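Local atomic coordinates of leukotriene A-4 hydrolase (Saccharomyces cerevisiae, PDB entry 2XQ0), a protein that acts as a zinc-dependent aminopeptidase of the M1 family that prefers di- and tripeptides and also has low epoxide hydrolase activity in vitro. Residues Met563-Ile568 and Tyr596-Ser601. Residues are numbered along the deposited sequence; the frame is centred on the assembly and turned at random.
Sequences MFKFQI and YRLLNS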
ATOM      1  N   MET A 563       3.040  -7.307 -21.376  1.00 43.07           N
ATOM      2  CA  MET A 563       3.324  -8.171 -22.522  1.00 48.29           C
ATOM      3  C   MET A 563       2.348  -9.330 -22.555  1.00 46.58           C
ATOM      4  O   MET A 563       1.771  -9.638 -23.585  1.00 41.55           O
ATOM      5  CB  MET A 563       4.753  -8.726 -22.466  1.00 56.52           C
ATOM      6  CG  MET A 563       4.995  -9.862 -23.460  1.00 65.12           C
ATOM      7  SD  MET A 563       6.464 -10.849 -23.130  1.00 56.59           S
ATOM      8  CE  MET A 563       6.040 -11.598 -21.564  1.00 50.76           C
ATOM      9  N   PHE A 564       2.166  -9.982 -21.415  1.00 49.08           N
ATOM     10  CA  PHE A 564       1.200 -11.072 -21.348  1.00 53.75           C
ATOM     11  C   PHE A 564      -0.207 -10.589 -21.699  1.00 52.82           C
ATOM     12  O   PHE A 564      -0.919 -11.237 -22.474  1.00 50.90           O
ATOM     13  CB  PHE A 564       1.233 -11.741 -19.979  1.00 54.19           C
ATOM     14  CG  PHE A 564       2.288 -12.796 -19.855  1.00 56.28           C
ATOM     15  CD1 PHE A 564       2.282 -13.897 -20.697  1.00 65.53           C
ATOM     16  CD2 PHE A 564       3.273 -12.704 -18.893  1.00 47.32           C
ATOM     17  CE1 PHE A 564       3.247 -14.879 -20.584  1.00 64.52           C
ATOM     18  CE2 PHE A 564       4.241 -13.694 -18.774  1.00 46.93           C
ATOM     19  CZ  PHE A 564       4.227 -14.774 -19.616  1.00 56.24           C
ATOM     20  N   LYS A 565      -0.589  -9.436 -21.153  1.00 49.95           N
ATOM     21  CA  LYS A 565      -1.917  -8.884 -21.392  1.00 54.69           C
ATOM     22  C   LYS A 565      -2.121  -8.520 -22.866  1.00 55.04           C
ATOM     23  O   LYS A 565      -3.169  -8.810 -23.451  1.00 58.21           O
ATOM     24  CB  LYS A 565      -2.163  -7.673 -20.493  1.00 53.68           C
ATOM     25  CG  LYS A 565      -3.561  -7.093 -20.598  1.00 51.09           C
ATOM     26  CD  LYS A 565      -3.649  -5.784 -19.830  1.00 49.03           C
ATOM     27  CE  LYS A 565      -5.058  -5.243 -19.809  1.00 53.55           C
ATOM     28  NZ  LYS A 565      -5.138  -3.897 -19.173  1.00 52.96           N
ATOM     29  N   PHE A 566      -1.125  -7.893 -23.483  1.00 49.18           N
ATOM     30  CA  PHE A 566      -1.242  -7.627 -24.915  1.00 41.08           C
ATOM     31  C   PHE A 566      -1.419  -8.933 -25.669  1.00 54.51           C
ATOM     32  O   PHE A 566      -2.219  -9.016 -26.601  1.00 56.25           O
ATOM     33  CB  PHE A 566      -0.034  -6.902 -25.477  1.00 43.11           C
ATOM     34  CG  PHE A 566      -0.069  -6.766 -26.974  1.00 46.19           C
ATOM     35  CD1 PHE A 566      -0.927  -5.852 -27.579  1.00 43.99           C
ATOM     36  CD2 PHE A 566       0.741  -7.556 -27.778  1.00 49.57           C
ATOM     37  CE1 PHE A 566      -0.963  -5.717 -28.966  1.00 45.59           C
ATOM     38  CE2 PHE A 566       0.710  -7.427 -29.167  1.00 49.24           C
ATOM     39  CZ  PHE A 566      -0.146  -6.507 -29.759  1.00 43.21           C
ATOM     40  N   GLN A 567      -0.661  -9.950 -25.264  1.00 55.17           N
ATOM     41  CA  GLN A 567      -0.735 -11.257 -25.894  1.00 55.92           C
ATOM     42  C   GLN A 567      -2.144 -11.823 -25.787  1.00 60.44           C
ATOM     43  O   GLN A 567      -2.638 -12.454 -26.728  1.00 63.16           O
ATOM     44  CB  GLN A 567       0.289 -12.216 -25.281  1.00 50.82           C
ATOM     45  CG  GLN A 567       1.705 -12.009 -25.801  1.00 58.20           C
ATOM     46  CD  GLN A 567       2.720 -12.892 -25.103  1.00 66.34           C
ATOM     47  OE1 GLN A 567       2.371 -13.703 -24.247  1.00 76.16           O
ATOM     48  NE2 GLN A 567       3.988 -12.734 -25.463  1.00 64.17           N
ATOM     49  N   ILE A 568      -2.793 -11.582 -24.651  1.00 53.48           N
ATOM     50  CA  ILE A 568      -4.150 -12.077 -24.422  1.00 59.12           C
ATOM     51  C   ILE A 568      -5.172 -11.291 -25.247  1.00 59.90           C
ATOM     52  O   ILE A 568      -6.032 -11.872 -25.906  1.00 58.13           O
ATOM     53  CB  ILE A 568      -4.539 -12.016 -22.927  1.00 61.55           C
ATOM     54  CG1 ILE A 568      -3.625 -12.923 -22.095  1.00 58.39           C
ATOM     55  CG2 ILE A 568      -5.997 -12.402 -22.737  1.00 67.71           C
ATOM     56  CD1 ILE A 568      -3.535 -14.342 -22.616  1.00 55.43           C
ATOM     57  N   TYR A 596      -5.334 -13.655 -13.692  1.00 56.94           N
ATOM     58  CA  TYR A 596      -6.352 -14.688 -13.688  1.00 57.02           C
ATOM     59  C   TYR A 596      -7.604 -14.268 -14.455  1.00 62.38           C
ATOM     60  O   TYR A 596      -8.250 -15.101 -15.093  1.00 66.98           O
ATOM     61  CB  TYR A 596      -6.675 -15.134 -12.252  1.00 56.70           C
ATOM     62  CG  TYR A 596      -5.740 -16.210 -11.764  1.00 58.03           C
ATOM     63  CD1 TYR A 596      -5.886 -17.526 -12.183  1.00 63.52           C
ATOM     64  CD2 TYR A 596      -4.695 -15.912 -10.897  1.00 54.33           C
ATOM     65  CE1 TYR A 596      -5.026 -18.518 -11.747  1.00 66.40           C
ATOM     66  CE2 TYR A 596      -3.836 -16.897 -10.456  1.00 54.26           C
ATOM     67  CZ  TYR A 596      -3.997 -18.195 -10.881  1.00 64.01           C
ATOM     68  OH  TYR A 596      -3.128 -19.171 -10.433  1.00 68.13           O
ATOM     69  N   ARG A 597      -7.940 -12.981 -14.414  1.00 67.17           N
ATOM     70  CA  ARG A 597      -9.079 -12.496 -15.187  1.00 74.11           C
ATOM     71  C   ARG A 597      -8.771 -12.602 -16.667  1.00 73.59           C
ATOM     72  O   ARG A 597      -9.611 -13.027 -17.457  1.00 64.96           O
ATOM     73  CB  ARG A 597      -9.442 -11.057 -14.822  1.00 76.96           C
ATOM     74  CG  ARG A 597     -10.081 -10.902 -13.443  1.00 81.11           C
ATOM     75  CD  ARG A 597     -10.842  -9.592 -13.380  1.00 84.40           C
ATOM     76  NE  ARG A 597     -11.275  -9.260 -12.028  1.00 88.83           N
ATOM     77  CZ  ARG A 597     -11.967  -8.169 -11.718  1.00 94.83           C
ATOM     78  NH1 ARG A 597     -12.308  -7.305 -12.666  1.00 97.30           N
ATOM     79  NH2 ARG A 597     -12.320  -7.938 -10.461  1.00 96.22           N
ATOM     80  N   LEU A 598      -7.553 -12.210 -17.036  1.00 76.86           N
ATOM     81  CA  LEU A 598      -7.088 -12.326 -18.415  1.00 77.79           C
ATOM     82  C   LEU A 598      -7.089 -13.777 -18.920  1.00 76.21           C
ATOM     83  O   LEU A 598      -7.685 -14.081 -19.956  1.00 66.80           O
ATOM     84  CB  LEU A 598      -5.699 -11.695 -18.567  1.00 73.73           C
ATOM     85  CG  LEU A 598      -5.674 -10.179 -18.797  1.00 73.53           C
ATOM     86  CD1 LEU A 598      -6.305  -9.841 -20.144  1.00 75.51           C
ATOM     87  CD2 LEU A 598      -6.367  -9.410 -17.676  1.00 72.83           C
ATOM     88  N   LEU A 599      -6.430 -14.671 -18.186  1.00 75.24           N
ATOM     89  CA  LEU A 599      -6.327 -16.066 -18.610  1.00 82.95           C
ATOM     90  C   LEU A 599      -7.694 -16.759 -18.681  1.00 89.35           C
ATOM     91  O   LEU A 599      -7.907 -17.629 -19.526  1.00 95.74           O
ATOM     92  CB  LEU A 599      -5.360 -16.858 -17.712  1.00 77.94           C
ATOM     93  CG  LEU A 599      -4.940 -18.229 -18.264  1.00 76.99           C
ATOM     94  CD1 LEU A 599      -4.205 -18.097 -19.609  1.00 62.15           C
ATOM     95  CD2 LEU A 599      -4.107 -19.017 -17.247  1.00 80.72           C
ATOM     96  N   ASN A 600      -8.618 -16.369 -17.803  1.00 83.09           N
ATOM     97  CA  ASN A 600      -9.960 -16.948 -17.823  1.00 85.82           C
ATOM     98  C   ASN A 600     -10.787 -16.520 -19.039  1.00 88.24           C
ATOM     99  O   ASN A 600     -11.688 -17.241 -19.471  1.00 90.55           O
ATOM    100  CB  ASN A 600     -10.724 -16.635 -16.534  1.00 85.11           C
ATOM    101  CG  ASN A 600     -12.017 -17.428 -16.419  1.00 90.63           C
ATOM    102  OD1 ASN A 600     -13.111 -16.881 -16.559  1.00 92.23           O
ATOM    103  ND2 ASN A 600     -11.894 -18.726 -16.175  1.00 87.27           N
ATOM    104  N   SER A 601     -10.476 -15.352 -19.594  1.00 84.05           N
ATOM    105  CA  SER A 601     -11.217 -14.849 -20.751  1.00 81.50           C
ATOM    106  C   SER A 601     -10.737 -15.439 -22.076  1.00 82.67           C
ATOM    107  O   SER A 601     -11.323 -15.163 -23.118  1.00 90.26           O
ATOM    108  CB  SER A 601     -11.188 -13.321 -20.810  1.00 71.62           C
ATOM    109  OG  SER A 601      -9.918 -12.835 -21.215  1.00 68.76           O
TER
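No ring enters the meeting of K565 and I568 with L598: F564 lies to one side of it, and F566 points away from helix 589-600. One face of the F564 ring carries the methyl CE of M563, 3.9 Å above the plane and over the ring centre, and F564 also meets W582 with the planes at about 40°, while F566 packs edge-to-face with W533. The contact itself is aliphatic. L598 CD1 leans against I568 CG2 at 3.7 Å and against K565 CG at 3.9 Å; the branched end of leucine lets this one methyl touch both. In I568, CG2 stands anti to the backbone N, which aims it at helix 589-600. Branching at CB keeps that methyl close to the main chain, fitting a CA separation of 6.7 Å between I568 and L598. K565 suits the margin: CG, anti to the backbone N (chi1 -176°), packs on leucine, and the extended remainder carries NZ to a long, weak ion pair with E516. Within 596-601, L598 O accepts hydrogen bonds from S601 OG, at 2.9 Å, and S601 N, at 3.1 Å; serine's short hydroxyl can turn back to this carbonyl while OG lies 4.2 Å from I568 CG2. With no hydrogen bond between the segments, these helices of the C-terminal domain meet through van der Waals contact of methyl and methylene groups in a partly buried place, and the L598 carbonyl is satisfied within its own segment.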